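Local atomic coordinates of L544 (Acanthamoeba polyphaga mimivirus, PDB entry 4AMQ), a protein that probably acts as a metal-dependent nucleotidyl transferase of the giant virus, carried in the virion and perhaps linked to transcription-coupled DNA repair. Residues 40-45 against 91-96; 31-36 against 96-101; 200-205 against 283-288. One frame throughout, in Å; residues are numbered along the deposited sequence.

Interaction 1 (40-45 against 91-96); sequences PKILVV and NSFTND. With MG (magnesium ion), chain D.
K41 and I42, in the last turn of helix 28-42, lie alongside S92 and F93 near the end of helix 82-93, with 8.6 Å between the CA atoms of K41 and S92. No direct hydrogen bond crosses this gap. The edge of the F93 ring fills it instead: CZ lies 3.3 Å from K41 O, near the ring plane, while K41 CG meets CE1 in plane at 3.7 Å. I42 crosses the phenyl group at about a right angle, touching CZ with CG2. Both helices belong to the nucleotidyltransferase domain, where I99 of strand 99-108 packs against K41, I42 and F93 alike. One water joins the segments, donating to K41 O at 2.9 Å and to S92 OG at 2.7 Å; the same hydroxyl sits over one face of the F93 ring, toward its rim. Past the ring the chain folds into a type I turn, closed by D96 N to F93 O at 2.9 Å, and this turn offers the carbonyl oxygens of F93 and D96 to a magnesium ion. K41, bent beyond a CG anti to its backbone N (chi1 -165°), meets D96 from the opposite direction, NZ stopping 4.1 Å from OD2, beyond salt-bridge range.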
loop_
_atom_site.group_PDB
_atom_site.type_symbol
_atom_site.label_atom_id
_atom_site.label_comp_id
_atom_site.label_asym_id
_atom_site.label_seq_id
_atom_site.Cartn_x
_atom_site.Cartn_y
_atom_site.Cartn_z
ATOM N N PRO A 40 -0.826 3.476 20.709
ATOM C CA PRO A 40 -1.626 2.979 21.834
ATOM C C PRO A 40 -3.114 2.997 21.509
ATOM O O PRO A 40 -3.911 2.336 22.171
ATOM C CB PRO A 40 -1.321 3.984 22.949
ATOM C CG PRO A 40 0.007 4.557 22.588
ATOM C CD PRO A 40 0.000 4.633 21.091
ATOM N N LYS A 41 -3.481 3.753 20.482
ATOM C CA LYS A 41 -4.880 3.909 20.124
ATOM C C LYS A 41 -5.331 2.896 19.068
ATOM O O LYS A 41 -6.484 2.462 19.070
ATOM C CB LYS A 41 -5.135 5.337 19.642
ATOM C CG LYS A 41 -6.597 5.725 19.589
ATOM C CD LYS A 41 -6.813 7.085 20.232
ATOM C CE LYS A 41 -5.881 8.128 19.645
ATOM N NZ LYS A 41 -6.105 9.467 20.261
ATOM N N ILE A 42 -4.421 2.510 18.178
ATOM C CA ILE A 42 -4.789 1.665 17.045
ATOM C C ILE A 42 -4.361 0.207 17.183
ATOM O O ILE A 42 -4.857 -0.657 16.455
ATOM C CB ILE A 42 -4.240 2.226 15.710
ATOM C CG1 ILE A 42 -2.715 2.094 15.657
ATOM C CG2 ILE A 42 -4.670 3.669 15.522
ATOM C CD1 ILE A 42 -2.103 2.552 14.342
ATOM N N LEU A 43 -3.438 -0.068 18.099
ATOM C CA LEU A 43 -2.977 -1.440 18.311
ATOM C C LEU A 43 -4.000 -2.268 19.085
ATOM O O LEU A 43 -4.717 -1.749 19.938
ATOM C CB LEU A 43 -1.629 -1.457 19.037
ATOM C CG LEU A 43 -0.400 -0.978 18.262
ATOM C CD1 LEU A 43 0.806 -0.882 19.179
ATOM C CD2 LEU A 43 -0.108 -1.893 17.083
ATOM N N VAL A 44 -4.072 -3.559 18.776
ATOM C CA VAL A 44 -4.933 -4.473 19.520
ATOM C C VAL A 44 -4.389 -4.680 20.934
ATOM O O VAL A 44 -5.141 -4.665 21.908
ATOM C CB VAL A 44 -5.063 -5.831 18.808
ATOM C CG1 VAL A 44 -5.800 -6.826 19.690
ATOM C CG2 VAL A 44 -5.774 -5.661 17.473
ATOM N N VAL A 45 -3.077 -4.879 21.032
ATOM C CA VAL A 45 -2.381 -4.886 22.313
ATOM C C VAL A 45 -1.259 -3.851 22.260
ATOM O O VAL A 45 -0.301 -4.006 21.505
ATOM C CB VAL A 45 -1.805 -6.280 22.649
ATOM C CG1 VAL A 45 -1.039 -6.243 23.960
ATOM C CG2 VAL A 45 -2.919 -7.304 22.722
ATOM N N ASN A 91 -15.425 1.272 17.239
ATOM C CA ASN A 91 -16.286 2.237 17.923
ATOM C C ASN A 91 -15.524 3.420 18.515
ATOM O O ASN A 91 -16.045 4.533 18.575
ATOM C CB ASN A 91 -17.123 1.554 19.009
ATOM C CG ASN A 91 -18.237 0.699 18.435
ATOM O OD1 ASN A 91 -18.572 -0.352 18.979
ATOM N ND2 ASN A 91 -18.812 1.146 17.328
ATOM N N SER A 92 -14.293 3.180 18.952
ATOM C CA SER A 92 -13.486 4.233 19.554
ATOM C C SER A 92 -13.015 5.238 18.510
ATOM O O SER A 92 -12.477 6.288 18.853
ATOM C CB SER A 92 -12.272 3.636 20.270
ATOM O OG SER A 92 -11.328 3.139 19.335
ATOM N N PHE A 93 -13.211 4.911 17.236
ATOM C CA PHE A 93 -12.739 5.769 16.152
ATOM C C PHE A 93 -13.860 6.563 15.489
ATOM O O PHE A 93 -13.599 7.471 14.704
ATOM C CB PHE A 93 -12.009 4.942 15.089
ATOM C CG PHE A 93 -10.764 4.282 15.589
ATOM C CD1 PHE A 93 -9.943 4.922 16.502
ATOM C CD2 PHE A 93 -10.417 3.015 15.156
ATOM C CE1 PHE A 93 -8.795 4.312 16.968
ATOM C CE2 PHE A 93 -9.274 2.402 15.620
ATOM C CZ PHE A 93 -8.462 3.052 16.526
ATOM N N THR A 94 -15.103 6.223 15.802
ATOM C CA THR A 94 -16.244 6.827 15.120
ATOM C C THR A 94 -16.247 8.360 15.187
ATOM O O THR A 94 -16.645 9.031 14.236
ATOM C CB THR A 94 -17.570 6.267 15.660
ATOM O OG1 THR A 94 -17.534 4.835 15.604
ATOM C CG2 THR A 94 -18.748 6.777 14.833
ATOM N N ASN A 95 -15.800 8.908 16.312
ATOM C CA ASN A 95 -15.730 10.356 16.476
ATOM C C ASN A 95 -14.293 10.865 16.501
ATOM O O ASN A 95 -14.005 11.902 17.091
ATOM C CB ASN A 95 -16.458 10.788 17.749
ATOM C CG ASN A 95 -17.918 10.389 17.746
ATOM O OD1 ASN A 95 -18.380 9.672 18.634
ATOM N ND2 ASN A 95 -18.657 10.850 16.741
ATOM N N ASP A 96 -13.392 10.125 15.860
ATOM C CA ASP A 96 -11.995 10.529 15.781
ATOM C C ASP A 96 -11.631 10.836 14.331
ATOM O O ASP A 96 -11.417 9.926 13.534
ATOM C CB ASP A 96 -11.089 9.425 16.332
ATOM C CG ASP A 96 -9.677 9.908 16.607
ATOM O OD1 ASP A 96 -9.292 10.968 16.071
ATOM O OD2 ASP A 96 -8.949 9.223 17.360
HETATM MG MG MG D . -12.609 7.969 12.335
HETATM O O HOH W 1 -8.914 2.934 20.555
HETATM O O HOH W 2 -12.318 9.694 10.619
HETATM O O HOH W 3 -14.074 6.032 11.528
#

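Interaction 2 (31-36 against 96-101); sequences ERYIKN and DNQIKL. With MG (magnesium ion), chain D.
Y33 on helix 28-42 and Q98, in the turn just before strand 99-108, meet although their CA atoms are 13.5 Å apart, so the contact is made wholly by two long side chains approaching from opposite directions. Q98 NE2 donates to Y33 OH at 3.0 Å, and the bond is nearly straight, with an N-H...O angle of 163°. The phenol oxygen lies almost exactly in the amide plane, while the amide nitrogen in turn stays near the plane of the ring at its hydroxyl edge; the two planes are nevertheless turned 60° apart. Q98 reaches this far because CG is anti to the backbone N (chi1 179°) and the chain runs on extended. Its NE2 is also bonded to K204 O, so the amide nitrogen has one partner on the helix and another on the neighbouring strand 196-204. In this way the first helix of the nucleotidyltransferase domain is tied, near the surface, to the entrance of a strand in the central mixed sheet. I38, further along the same helix, packs against both Y33 and Q98.

The turn carrying Q98 has its own supports. D96 OD1 accepts from Q98 N at 3.2 Å, an Asx turn in which the donor approaches from above the carboxylate plane. D96 O and I99 O bind the magnesium ion at 2.6 Å and 2.5 Å from the metal, and F93 completes the protein side of the site. K100 NZ donates to one of the metal-bound waters at 3.1 Å. On the helix, K35 NZ forms a salt bridge at 2.8 Å with E31 OE2, which uses its anti lone pair, while E31 OE1 pairs with R60.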
loop_
_atom_site.group_PDB
_atom_site.type_symbol
_atom_site.label_atom_id
_atom_site.label_comp_id
_atom_site.label_asym_id
_atom_site.label_seq_id
_atom_site.Cartn_x
_atom_site.Cartn_y
_atom_site.Cartn_z
ATOM N N GLU A 31 8.582 10.128 15.662
ATOM C CA GLU A 31 8.528 8.728 16.084
ATOM C C GLU A 31 7.893 8.594 17.465
ATOM O O GLU A 31 7.036 7.737 17.687
ATOM C CB GLU A 31 9.928 8.100 16.091
ATOM C CG GLU A 31 9.927 6.603 16.412
ATOM C CD GLU A 31 11.322 6.008 16.535
ATOM O OE1 GLU A 31 12.252 6.498 15.862
ATOM O OE2 GLU A 31 11.490 5.046 17.314
ATOM N N ARG A 32 8.316 9.449 18.391
ATOM C CA ARG A 32 7.781 9.429 19.746
ATOM C C ARG A 32 6.288 9.748 19.732
ATOM O O ARG A 32 5.502 9.111 20.433
ATOM C CB ARG A 32 8.532 10.423 20.639
ATOM C CG ARG A 32 8.416 10.146 22.134
ATOM C CD ARG A 32 9.541 9.243 22.633
ATOM N NE ARG A 32 9.368 7.844 22.244
ATOM C CZ ARG A 32 8.839 6.912 23.031
ATOM N NH1 ARG A 32 8.427 7.227 24.253
ATOM N NH2 ARG A 32 8.721 5.663 22.597
ATOM N N TYR A 33 5.900 10.735 18.929
ATOM C CA TYR A 33 4.490 11.078 18.783
ATOM C C TYR A 33 3.696 9.878 18.277
ATOM O O TYR A 33 2.615 9.582 18.785
ATOM C CB TYR A 33 4.310 12.263 17.834
ATOM C CG TYR A 33 2.861 12.580 17.534
ATOM C CD1 TYR A 33 2.082 13.288 18.440
ATOM C CD2 TYR A 33 2.273 12.175 16.341
ATOM C CE1 TYR A 33 0.757 13.581 18.169
ATOM C CE2 TYR A 33 0.950 12.461 16.062
ATOM C CZ TYR A 33 0.196 13.164 16.979
ATOM O OH TYR A 33 -1.124 13.453 16.704
ATOM N N ILE A 34 4.244 9.191 17.278
ATOM C CA ILE A 34 3.608 8.004 16.720
ATOM C C ILE A 34 3.472 6.905 17.771
ATOM O O ILE A 34 2.385 6.362 17.976
ATOM C CB ILE A 34 4.378 7.474 15.491
ATOM C CG1 ILE A 34 4.232 8.446 14.316
ATOM C CG2 ILE A 34 3.879 6.092 15.098
ATOM C CD1 ILE A 34 5.002 8.044 13.076
ATOM N N LYS A 35 4.574 6.592 18.444
ATOM C CA LYS A 35 4.579 5.544 19.461
ATOM C C LYS A 35 3.745 5.894 20.693
ATOM O O LYS A 35 3.115 5.023 21.288
ATOM C CB LYS A 35 6.011 5.220 19.884
ATOM C CG LYS A 35 6.854 4.584 18.796
ATOM C CD LYS A 35 8.293 4.461 19.250
ATOM C CE LYS A 35 8.982 3.276 18.602
ATOM N NZ LYS A 35 10.396 3.158 19.053
ATOM N N ASN A 36 3.739 7.167 21.075
ATOM C CA ASN A 36 3.032 7.587 22.283
ATOM C C ASN A 36 1.562 7.943 22.074
ATOM O O ASN A 36 0.718 7.625 22.909
ATOM C CB ASN A 36 3.749 8.761 22.954
ATOM C CG ASN A 36 5.077 8.363 23.559
ATOM O OD1 ASN A 36 5.350 7.180 23.770
ATOM N ND2 ASN A 36 5.913 9.353 23.849
ATOM N N ASP A 96 -13.392 10.125 15.860
ATOM C CA ASP A 96 -11.995 10.529 15.781
ATOM C C ASP A 96 -11.631 10.836 14.331
ATOM O O ASP A 96 -11.417 9.926 13.534
ATOM C CB ASP A 96 -11.089 9.425 16.332
ATOM C CG ASP A 96 -9.677 9.908 16.607
ATOM O OD1 ASP A 96 -9.292 10.968 16.071
ATOM O OD2 ASP A 96 -8.949 9.223 17.360
ATOM N N ASN A 97 -11.558 12.119 13.992
ATOM C CA ASN A 97 -11.320 12.519 12.609
ATOM C C ASN A 97 -9.908 12.207 12.113
ATOM O O ASN A 97 -9.648 12.215 10.914
ATOM C CB ASN A 97 -11.627 14.004 12.418
ATOM C CG ASN A 97 -11.598 14.423 10.959
ATOM O OD1 ASN A 97 -10.704 15.149 10.528
ATOM N ND2 ASN A 97 -12.577 13.958 10.190
ATOM N N GLN A 98 -9.001 11.937 13.044
ATOM C CA GLN A 98 -7.604 11.692 12.701
ATOM C C GLN A 98 -7.359 10.250 12.243
ATOM O O GLN A 98 -6.453 9.984 11.454
ATOM C CB GLN A 98 -6.711 12.016 13.901
ATOM C CG GLN A 98 -5.229 11.768 13.662
ATOM C CD GLN A 98 -4.394 12.006 14.902
ATOM O OE1 GLN A 98 -4.740 11.552 15.992
ATOM N NE2 GLN A 98 -3.288 12.721 14.743
ATOM N N ILE A 99 -8.174 9.326 12.736
ATOM C CA ILE A 99 -7.948 7.906 12.495
ATOM C C ILE A 99 -9.135 7.224 11.841
ATOM O O ILE A 99 -10.252 7.293 12.338
ATOM C CB ILE A 99 -7.655 7.158 13.806
ATOM C CG1 ILE A 99 -6.395 7.713 14.472
ATOM C CG2 ILE A 99 -7.523 5.660 13.546
ATOM C CD1 ILE A 99 -6.069 7.046 15.792
ATOM N N LYS A 100 -8.886 6.545 10.730
ATOM C CA LYS A 100 -9.933 5.768 10.092
ATOM C C LYS A 100 -9.442 4.353 9.823
ATOM O O LYS A 100 -8.385 4.158 9.228
ATOM C CB LYS A 100 -10.386 6.441 8.790
ATOM C CG LYS A 100 -11.772 6.016 8.322
ATOM C CD LYS A 100 -12.157 6.694 7.009
ATOM C CE LYS A 100 -12.297 8.202 7.166
ATOM N NZ LYS A 100 -13.468 8.583 8.006
ATOM N N LEU A 101 -10.201 3.365 10.282
ATOM C CA LEU A 101 -9.923 1.984 9.933
ATOM C C LEU A 101 -10.657 1.646 8.642
ATOM O O LEU A 101 -11.866 1.435 8.651
ATOM C CB LEU A 101 -10.354 1.044 11.059
ATOM C CG LEU A 101 -10.200 -0.450 10.769
ATOM C CD1 LEU A 101 -8.782 -0.775 10.328
ATOM C CD2 LEU A 101 -10.585 -1.273 11.992
HETATM MG MG MG D . -12.609 7.969 12.335
HETATM O O HOH W 2 -12.318 9.694 10.619
HETATM O O HOH W 3 -14.074 6.032 11.528
#

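Interaction 3 (200-205 against 283-288); sequences QYFVKI and IDSYRT
This is a contact between domains, in which an aromatic side chain of the mixed sheet of the nucleotidyltransferase domain meets a helix of the helical domain. Strand 196-204, in that sheet, directs F202 at helix 274-292; the CA atoms of F202 and S285 are 8.3 Å apart. No hydrogen bond crosses between the segments, and the ring does nearly all the work. Its CE1 edge meets S285 OG at 3.3 Å, close to the ring plane, with S285 CB behind the hydroxyl at 3.7 Å from CE1. The hydroxyl is engaged within its own helix, bonded to V281 O, so its proton is already committed when the oxygen meets the ring. On the other flank, T288 CG2 approaches CE2 obliquely at 4.0 Å, the two side chains crossing at about a right angle. The methyl points there because it is anti to the backbone N, which puts OG1 beside that nitrogen. Away from the strand, Y286 packs among helices 297-311 and 334-368, and R287 forms a cation-pi contact with Y349. T288 OG1, 3.0 Å from D284 O, and T288 N, 2.8 Å from the same oxygen, bind it from opposite faces of its carbonyl plane.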
loop_
_atom_site.group_PDB
_atom_site.type_symbol
_atom_site.label_atom_id
_atom_site.label_comp_id
_atom_site.label_asym_id
_atom_site.label_seq_id
_atom_site.Cartn_x
_atom_site.Cartn_y
_atom_site.Cartn_z
ATOM N N GLN A 200 -6.054 -2.180 8.277
ATOM C CA GLN A 200 -5.546 -1.149 7.376
ATOM C C GLN A 200 -6.074 0.230 7.744
ATOM O O GLN A 200 -7.215 0.577 7.441
ATOM C CB GLN A 200 -5.861 -1.477 5.918
ATOM C CG GLN A 200 -4.978 -2.576 5.345
ATOM C CD GLN A 200 -5.161 -2.752 3.854
ATOM O OE1 GLN A 200 -6.225 -2.463 3.309
ATOM N NE2 GLN A 200 -4.116 -3.222 3.183
ATOM N N TYR A 201 -5.228 1.012 8.403
ATOM C CA TYR A 201 -5.609 2.336 8.863
ATOM C C TYR A 201 -5.095 3.409 7.916
ATOM O O TYR A 201 -4.118 3.205 7.192
ATOM C CB TYR A 201 -5.008 2.617 10.247
ATOM C CG TYR A 201 -5.586 1.845 11.419
ATOM C CD1 TYR A 201 -6.729 2.288 12.073
ATOM C CD2 TYR A 201 -4.954 0.706 11.908
ATOM C CE1 TYR A 201 -7.244 1.605 13.158
ATOM C CE2 TYR A 201 -5.463 0.013 12.997
ATOM C CZ TYR A 201 -6.609 0.469 13.619
ATOM O OH TYR A 201 -7.124 -0.211 14.703
ATOM N N PHE A 202 -5.763 4.554 7.929
ATOM C CA PHE A 202 -5.154 5.789 7.464
ATOM C C PHE A 202 -5.247 6.815 8.588
ATOM O O PHE A 202 -6.294 6.987 9.205
ATOM C CB PHE A 202 -5.771 6.274 6.148
ATOM C CG PHE A 202 -5.196 5.592 4.944
ATOM C CD1 PHE A 202 -4.050 6.085 4.338
ATOM C CD2 PHE A 202 -5.768 4.430 4.447
ATOM C CE1 PHE A 202 -3.497 5.449 3.240
ATOM C CE2 PHE A 202 -5.223 3.789 3.350
ATOM C CZ PHE A 202 -4.084 4.301 2.744
ATOM N N VAL A 203 -4.123 7.451 8.883
ATOM C CA VAL A 203 -4.028 8.334 10.031
ATOM C C VAL A 203 -3.499 9.692 9.607
ATOM O O VAL A 203 -2.452 9.796 8.976
ATOM C CB VAL A 203 -3.103 7.738 11.121
ATOM C CG1 VAL A 203 -2.947 8.704 12.295
ATOM C CG2 VAL A 203 -3.640 6.395 11.596
ATOM N N LYS A 204 -4.233 10.738 9.951
ATOM C CA LYS A 204 -3.756 12.079 9.680
ATOM C C LYS A 204 -2.726 12.448 10.735
ATOM O O LYS A 204 -3.074 12.808 11.858
ATOM C CB LYS A 204 -4.907 13.079 9.687
ATOM C CG LYS A 204 -4.510 14.430 9.142
ATOM C CD LYS A 204 -5.560 15.484 9.424
ATOM C CE LYS A 204 -5.099 16.842 8.919
ATOM N NZ LYS A 204 -6.050 17.924 9.291
ATOM N N ILE A 205 -1.454 12.341 10.378
ATOM C CA ILE A 205 -0.386 12.660 11.317
ATOM C C ILE A 205 -0.204 14.171 11.404
ATOM O O ILE A 205 -0.278 14.749 12.491
ATOM C CB ILE A 205 0.938 11.984 10.930
ATOM C CG1 ILE A 205 0.792 10.465 11.002
ATOM C CG2 ILE A 205 2.057 12.451 11.842
ATOM C CD1 ILE A 205 2.051 9.715 10.620
ATOM N N ILE A 283 -0.079 9.383 -3.624
ATOM C CA ILE A 283 -1.108 9.277 -4.656
ATOM C C ILE A 283 -1.882 7.959 -4.522
ATOM O O ILE A 283 -3.092 7.925 -4.729
ATOM C CB ILE A 283 -0.505 9.393 -6.068
ATOM C CG1 ILE A 283 -0.003 10.819 -6.316
ATOM C CG2 ILE A 283 -1.527 9.008 -7.123
ATOM C CD1 ILE A 283 0.830 10.966 -7.567
ATOM N N ASP A 284 -1.187 6.878 -4.170
ATOM C CA ASP A 284 -1.861 5.612 -3.870
ATOM C C ASP A 284 -2.829 5.745 -2.685
ATOM O O ASP A 284 -3.886 5.123 -2.666
ATOM C CB ASP A 284 -0.845 4.509 -3.582
ATOM C CG ASP A 284 -0.216 3.948 -4.837
ATOM O OD1 ASP A 284 -0.876 3.953 -5.900
ATOM O OD2 ASP A 284 0.940 3.484 -4.752
ATOM N N SER A 285 -2.460 6.558 -1.699
ATOM C CA SER A 285 -3.331 6.817 -0.552
ATOM C C SER A 285 -4.646 7.483 -0.971
ATOM O O SER A 285 -5.721 7.097 -0.512
ATOM C CB SER A 285 -2.607 7.673 0.486
ATOM O OG SER A 285 -1.505 6.969 1.026
ATOM N N TYR A 286 -4.554 8.483 -1.844
ATOM C CA TYR A 286 -5.736 9.125 -2.408
ATOM C C TYR A 286 -6.622 8.067 -3.063
ATOM O O TYR A 286 -7.797 7.925 -2.720
ATOM C CB TYR A 286 -5.305 10.179 -3.435
ATOM C CG TYR A 286 -6.405 11.097 -3.934
ATOM C CD1 TYR A 286 -7.375 10.641 -4.821
ATOM C CD2 TYR A 286 -6.463 12.424 -3.528
ATOM C CE1 TYR A 286 -8.372 11.484 -5.285
ATOM C CE2 TYR A 286 -7.458 13.273 -3.985
ATOM C CZ TYR A 286 -8.406 12.798 -4.864
ATOM O OH TYR A 286 -9.391 13.639 -5.316
ATOM N N ARG A 287 -6.042 7.314 -3.995
ATOM C CA ARG A 287 -6.757 6.262 -4.720
ATOM C C ARG A 287 -7.426 5.248 -3.806
ATOM O O ARG A 287 -8.608 4.941 -3.961
ATOM C CB ARG A 287 -5.800 5.512 -5.644
ATOM C CG ARG A 287 -5.306 6.310 -6.824
ATOM C CD ARG A 287 -4.089 5.632 -7.415
ATOM N NE ARG A 287 -3.822 6.069 -8.778
ATOM C CZ ARG A 287 -2.887 5.531 -9.551
ATOM N NH1 ARG A 287 -2.135 4.545 -9.088
ATOM N NH2 ARG A 287 -2.705 5.979 -10.785
ATOM N N THR A 288 -6.655 4.715 -2.866
ATOM C CA THR A 288 -7.154 3.688 -1.957
ATOM C C THR A 288 -8.316 4.200 -1.112
ATOM O O THR A 288 -9.350 3.544 -1.005
ATOM C CB THR A 288 -6.041 3.163 -1.031
ATOM O OG1 THR A 288 -5.038 2.505 -1.814
ATOM C CG2 THR A 288 -6.609 2.182 -0.017
#

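Interactions 1 and 2 have centres 9 Å apart and share helix 28-42, D96 and the magnesium ion, whose protein ligands are carbonyl oxygens of F93, D96 and I99. Interaction 3 lies one strand over, its centre 13 Å from that of interaction 2. Strands 99-108 and 196-204 are neighbours, with Q98 O 2.8 Å from K204 N. Y201 faces the other way from F202: its ring packs on F93, and its OH bonds weakly to I42 O at 2.9 Å, joining interactions 1 and 3. The manganese ions held by D66, D68 and D213 mark the probable active site; one lies about 8 Å from the F202 side chain, whereas I42 stays about 12 Å from manganese.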